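Local coordinates for adenosyl-chloride synthase (Thermotoga maritima, PDB 2ZBV), which binds adenosine and, as a member of the SAM hydrolase / SAM-dependent halogenase family, probably splits S-adenosyl-L-methionine with a nucleophile such as chloride or water, at residues Val66-Tyr69 with Gly70-Thr73; Ile31-Ile34 with Thr35-Val38; Ile187-Asp190 with Leu191-Lys194. One frame throughout, in Å; residues are numbered along the deposited sequence.

Contact 1 of 3, residues Val66-Tyr69 with Gly70-Thr73; sequences VVDY and GVGT. With ADN (adenosine), chain D.
Asp-68 to Val-71 form a type I beta turn closed by Val-71 N to Asp-68 O (3.1 Å), and a type II turn from Gly-70 to Thr-73 follows at once. The Asp-68 side chain turns CG away from its own backbone N (chi1 -171°). This carries the carboxylate back across the turn, where it crosses Val-71 at about a right angle. Asp-68 OD2 lies 3.4 Å from Val-71 CB and also forms a salt bridge with Arg-75. Asp-68 OD1 takes a bond from a water at 2.5 Å. The same water accepts from Gly-70 N at 2.9 Å and sits over the centre of one Tyr-69 ring face. Gly-70 O is gripped twice by Thr-73, through its backbone N and through OG1. The bond from Thr-73 OG1 to Gly-70 O is short, 2.6 Å, and lies in the carbonyl plane on a lone pair. Gly-72 has a positive phi, as suits the third position of a type II turn.

The turn also meets adenosine. Asp-68 N donates to the ribose O3' at 2.8 Å, nearly straight. Tyr-69 CA lies 3.4 Å from N3 of the base, and Val-71 CG2 lies 3.7 Å from O5'. Val-242, Leu-244 and Asn-182 of the second subunit also bond the nucleoside. This loop after strand 62-66 is thus one wall of an adenosine site built at a subunit interface.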
# COMPACT_ATOMS: atom_id res chain seq x y z
N VAL A 66 13.17 -6.78 -7.34
CA VAL A 66 13.03 -6.46 -8.74
C VAL A 66 12.88 -4.98 -9.09
O VAL A 66 11.77 -4.43 -9.12
CB VAL A 66 11.84 -7.24 -9.38
CG1 VAL A 66 11.84 -7.05 -10.89
CG2 VAL A 66 11.95 -8.72 -9.04
N VAL A 67 14.02 -4.35 -9.34
CA VAL A 67 14.12 -2.96 -9.81
C VAL A 67 15.01 -3.33 -10.98
O VAL A 67 16.23 -3.46 -10.86
CB VAL A 67 14.87 -2.07 -8.81
CG1 VAL A 67 14.95 -0.64 -9.35
CG2 VAL A 67 14.13 -2.08 -7.47
N ASP A 68 14.37 -3.53 -12.13
CA ASP A 68 15.05 -4.06 -13.29
C ASP A 68 14.84 -3.32 -14.62
O ASP A 68 14.15 -3.80 -15.51
CB ASP A 68 14.56 -5.52 -13.38
CG ASP A 68 15.29 -6.35 -14.39
OD1 ASP A 68 16.42 -5.99 -14.79
OD2 ASP A 68 14.72 -7.40 -14.76
N TYR A 69 15.46 -2.15 -14.76
CA TYR A 69 15.31 -1.37 -15.99
C TYR A 69 15.88 -2.10 -17.21
O TYR A 69 15.48 -1.82 -18.34
CB TYR A 69 16.00 -0.01 -15.84
CG TYR A 69 17.49 -0.11 -15.54
CD1 TYR A 69 18.42 -0.22 -16.57
CD2 TYR A 69 17.95 -0.14 -14.23
CE1 TYR A 69 19.79 -0.37 -16.29
CE2 TYR A 69 19.30 -0.29 -13.94
CZ TYR A 69 20.21 -0.40 -14.97
OH TYR A 69 21.55 -0.57 -14.68
N GLY A 70 16.80 -3.03 -16.98
CA GLY A 70 17.40 -3.76 -18.09
C GLY A 70 16.70 -5.07 -18.39
O GLY A 70 17.25 -5.95 -19.05
N VAL A 71 15.47 -5.19 -17.90
CA VAL A 71 14.68 -6.39 -18.12
C VAL A 71 14.64 -6.71 -19.62
O VAL A 71 14.42 -5.82 -20.45
CB VAL A 71 13.24 -6.22 -17.56
CG1 VAL A 71 12.50 -5.12 -18.35
CG2 VAL A 71 12.49 -7.54 -17.62
N GLY A 72 14.89 -7.97 -19.97
CA GLY A 72 14.85 -8.36 -21.37
C GLY A 72 16.14 -8.19 -22.15
O GLY A 72 16.19 -8.57 -23.32
N THR A 73 17.17 -7.64 -21.53
CA THR A 73 18.45 -7.45 -22.21
C THR A 73 19.40 -8.59 -21.83
O THR A 73 18.97 -9.58 -21.24
CB THR A 73 19.11 -6.10 -21.82
OG1 THR A 73 19.45 -6.11 -20.43
CG2 THR A 73 18.15 -4.94 -22.09
O5' ADN D . 9.91 -6.05 -15.35
C5' ADN D . 9.75 -5.11 -14.28
C4' ADN D . 10.76 -3.98 -14.45
O4' ADN D . 10.57 -3.23 -15.69
C3' ADN D . 10.68 -2.93 -13.31
O3' ADN D . 11.55 -3.28 -12.24
C2' ADN D . 11.07 -1.62 -14.03
O2' ADN D . 12.26 -1.05 -13.47
C1' ADN D . 11.26 -1.99 -15.50
N9 ADN D . 10.69 -0.94 -16.36
C8 ADN D . 9.35 -0.63 -16.48
N7 ADN D . 9.18 0.35 -17.32
C5 ADN D . 10.39 0.74 -17.78
C6 ADN D . 10.84 1.74 -18.69
N6 ADN D . 9.92 2.58 -19.33
N1 ADN D . 12.16 1.86 -18.93
C2 ADN D . 13.06 1.05 -18.33
N3 ADN D . 12.68 0.10 -17.47
C4 ADN D . 11.38 -0.08 -17.17
O HOH W 1 18.12 -4.15 -14.61
O HOH W 2 14.92 -3.29 -20.75

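Contact 2 of 3, residues Ile31-Ile34 with Thr35-Val38; sequences IIDI and THEV
Asp-33 and His-36 meet because each turns CG away from its own carbonyl carbon, with chi1 -64° in Asp-33 and -68° in His-36. The carboxylate and the imidazole then come together across the corner at Ile-34, their side chains crossing at about a right angle. His-36 NE2 donates to Asp-33 OD2 at 2.8 Å, and the bond is nearly straight. The oxygen lies close to the ring plane, at the imidazole edge. The carboxylate is used differently: NE2 approaches OD2 from above its plane, 78° out of it. The two flat groups are therefore far from parallel.

The other ends of both groups are also engaged. Asp-33 OD1 forms a salt bridge with Lys-19, and His-36 ND1 is hydrogen-bonded to Thr-6 OG1. The imidazole also makes an edge-to-face pair with Phe-4. A leucine in place of Asp-33 takes away the carboxylate, which would probably leave His-36 NE2 without this acceptor, Lys-19 without this countercharge, and the imidazole freer to turn.

Next to this pair, Thr-35 OG1 accepts from Glu-37 N at 3.0 Å, an ST turn. The same hydroxyl is hydrogen-bonded to Lys-11 O of the third subunit, so the bend is tied to the trimer interface.

Bonds at both ring nitrogens probably fix the rotation of the buried imidazole; the His-36 side chain lies about 9 Å from bound adenosine. The carboxylate is shared between a lysine and an imidazole N-H, which probably favours its negative charge.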
# COMPACT_ATOMS: atom_id res chain seq x y z
N ILE A 31 4.55 -13.93 2.23
CA ILE A 31 5.13 -12.80 1.51
C ILE A 31 5.03 -11.51 2.32
O ILE A 31 3.94 -11.07 2.67
CB ILE A 31 4.42 -12.59 0.16
CG1 ILE A 31 4.41 -13.90 -0.63
CG2 ILE A 31 5.12 -11.49 -0.64
CD1 ILE A 31 3.57 -13.85 -1.90
N ILE A 32 6.17 -10.91 2.62
CA ILE A 32 6.17 -9.66 3.36
C ILE A 32 6.74 -8.60 2.44
O ILE A 32 7.85 -8.71 1.97
CB ILE A 32 7.04 -9.72 4.63
CG1 ILE A 32 6.49 -10.81 5.56
CG2 ILE A 32 7.05 -8.34 5.31
CD1 ILE A 32 7.15 -10.85 6.94
N ASP A 33 5.94 -7.58 2.17
CA ASP A 33 6.37 -6.49 1.31
C ASP A 33 7.31 -5.58 2.09
O ASP A 33 6.99 -5.13 3.18
CB ASP A 33 5.15 -5.69 0.84
CG ASP A 33 4.22 -6.50 -0.04
OD1 ASP A 33 2.99 -6.29 0.06
OD2 ASP A 33 4.70 -7.33 -0.84
N ILE A 34 8.48 -5.34 1.53
CA ILE A 34 9.44 -4.44 2.13
C ILE A 34 8.95 -3.07 1.67
O ILE A 34 8.73 -2.17 2.48
CB ILE A 34 10.87 -4.77 1.63
CG1 ILE A 34 11.28 -6.14 2.22
CG2 ILE A 34 11.86 -3.68 2.05
CD1 ILE A 34 12.61 -6.67 1.72
N THR A 35 8.78 -2.94 0.36
CA THR A 35 8.23 -1.74 -0.28
C THR A 35 8.17 -1.93 -1.78
O THR A 35 8.99 -2.62 -2.37
CB THR A 35 9.02 -0.44 -0.01
OG1 THR A 35 8.38 0.64 -0.71
CG2 THR A 35 10.44 -0.53 -0.51
N HIS A 36 7.17 -1.31 -2.40
CA HIS A 36 7.01 -1.40 -3.84
C HIS A 36 7.02 0.01 -4.40
O HIS A 36 6.65 0.23 -5.56
CB HIS A 36 5.69 -2.09 -4.17
CG HIS A 36 5.68 -3.54 -3.78
ND1 HIS A 36 6.47 -4.47 -4.42
CD2 HIS A 36 5.04 -4.20 -2.80
CE1 HIS A 36 6.32 -5.65 -3.83
NE2 HIS A 36 5.45 -5.51 -2.85
N GLU A 37 7.47 0.95 -3.57
CA GLU A 37 7.51 2.35 -3.95
C GLU A 37 8.90 2.92 -4.18
O GLU A 37 9.09 4.13 -4.06
CB GLU A 37 6.80 3.20 -2.90
CG GLU A 37 5.37 2.78 -2.60
CD GLU A 37 4.51 2.68 -3.85
OE1 GLU A 37 4.59 3.60 -4.69
OE2 GLU A 37 3.75 1.70 -3.98
N VAL A 38 9.88 2.07 -4.49
CA VAL A 38 11.20 2.59 -4.80
C VAL A 38 10.95 3.42 -6.06
O VAL A 38 10.18 2.99 -6.92
CB VAL A 38 12.21 1.48 -5.17
CG1 VAL A 38 13.50 2.10 -5.69
CG2 VAL A 38 12.49 0.59 -3.96

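Contact 3 of 3, residues Ile187-Asp190 with Leu191-Lys194; sequences IPFD and LFLK
Leu-193 reaches back along the short helix to Phe-189, and every branch of its side chain finds a neighbour. Leu-193 CB starts 3.3 Å from Asp-190 O. Leu-193 CG lies anti to the carbonyl carbon (chi1 -72°), which tips the chain back over the preceding turn and leaves it 3.1 Å from Phe-189 O. From there the two methyls come obliquely to the Phe-189 ring. Leu-193 CD1 lies 3.9 Å from Phe-189 CD2, and Leu-193 CD2 lies 3.7 Å from Phe-189 CE2.

The Phe-189 ring also receives Phe-192, whose CD1 sits over one face, offset toward the rim. The ring planes are 50° apart, an oblique pair. Pro-188, at the N-cap position, sets its CD 3.8 Å from Leu-191 CB, and these side chains lie side by side. The backbone is held by Phe-192 N to Pro-188 O at 3.1 Å and by Leu-193 N to Phe-189 O at 2.9 Å.

Phe-189 and Phe-192 both pack on Leu-238 of strand 237-242, and Phe-192 also on Ile-261 of strand 258-262. The side-chain contacts are almost all apolar. Apolar packing of the aromatic pair thus helps seat the helix on the sheet; the turn's hydrogen bonds come from the main chain.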
# COMPACT_ATOMS: atom_id res chain seq x y z
N ILE A 187 26.24 6.92 6.20
CA ILE A 187 27.28 7.01 7.22
C ILE A 187 26.87 6.21 8.46
O ILE A 187 25.88 6.52 9.10
CB ILE A 187 27.51 8.47 7.65
CG1 ILE A 187 27.94 9.31 6.44
CG2 ILE A 187 28.57 8.54 8.75
CD1 ILE A 187 27.85 10.80 6.68
N PRO A 188 27.64 5.17 8.81
CA PRO A 188 27.25 4.41 10.00
C PRO A 188 27.37 5.32 11.22
O PRO A 188 28.34 6.08 11.32
CB PRO A 188 28.27 3.26 10.03
CG PRO A 188 28.71 3.14 8.59
CD PRO A 188 28.82 4.58 8.17
N PHE A 189 26.41 5.25 12.13
CA PHE A 189 26.49 6.11 13.31
C PHE A 189 27.74 5.76 14.12
O PHE A 189 28.26 6.60 14.85
CB PHE A 189 25.25 5.97 14.18
CG PHE A 189 25.02 7.16 15.07
CD1 PHE A 189 24.48 8.33 14.55
CD2 PHE A 189 25.38 7.13 16.41
CE1 PHE A 189 24.32 9.46 15.35
CE2 PHE A 189 25.23 8.25 17.22
CZ PHE A 189 24.69 9.42 16.69
N ASP A 190 28.20 4.52 14.01
CA ASP A 190 29.40 4.07 14.71
C ASP A 190 30.61 4.82 14.16
O ASP A 190 31.47 5.27 14.91
CB ASP A 190 29.62 2.57 14.53
CG ASP A 190 28.69 1.74 15.39
OD1 ASP A 190 28.56 2.04 16.59
OD2 ASP A 190 28.10 0.78 14.86
N LEU A 191 30.66 4.95 12.84
CA LEU A 191 31.75 5.67 12.18
C LEU A 191 31.73 7.10 12.70
O LEU A 191 32.77 7.67 13.03
CB LEU A 191 31.54 5.66 10.67
CG LEU A 191 32.68 6.29 9.85
CD1 LEU A 191 33.90 5.38 9.92
CD2 LEU A 191 32.25 6.49 8.41
N PHE A 192 30.54 7.68 12.76
CA PHE A 192 30.36 9.04 13.25
C PHE A 192 30.83 9.16 14.69
O PHE A 192 31.38 10.18 15.10
CB PHE A 192 28.88 9.44 13.14
CG PHE A 192 28.54 10.76 13.78
CD1 PHE A 192 27.81 10.80 14.95
CD2 PHE A 192 28.95 11.95 13.20
CE1 PHE A 192 27.47 12.02 15.54
CE2 PHE A 192 28.63 13.18 13.78
CZ PHE A 192 27.89 13.21 14.96
N LEU A 193 30.62 8.10 15.47
CA LEU A 193 31.02 8.10 16.87
C LEU A 193 32.53 8.09 17.06
O LEU A 193 33.01 8.18 18.19
CB LEU A 193 30.40 6.91 17.59
CG LEU A 193 28.89 7.00 17.84
CD1 LEU A 193 28.40 5.73 18.52
CD2 LEU A 193 28.60 8.22 18.71
N LYS A 194 33.28 7.97 15.97
CA LYS A 194 34.73 7.97 16.05
C LYS A 194 35.29 9.38 15.98
O LYS A 194 36.49 9.59 16.08
CB LYS A 194 35.33 7.10 14.93
CG LYS A 194 35.17 5.62 15.20
CD LYS A 194 35.61 4.76 14.04
CE LYS A 194 35.43 3.28 14.38
NZ LYS A 194 35.60 2.40 13.19

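How the contacts relate
Contacts 1 and 2 share the N-terminal domain, and their nearest atoms are about 5 Å apart. Contact 2 runs from strand 31-33 into the next loop and contact 1 follows strand 62-66, parallel strands of one sheet. Both touch helix 43-54 and other subunits. Contact 2 is buried and depends on charged and polar side chains. Contact 1 is partly buried and works largely through its main chain and waters, with a ligand beside it. Contact 3 lies in the C-terminal domain, its centre about 34 Å and 28 Å from those of contacts 1 and 2. It is a helix with an apolar inner face and an exposed outer one, and no other chain of the assembly touches it.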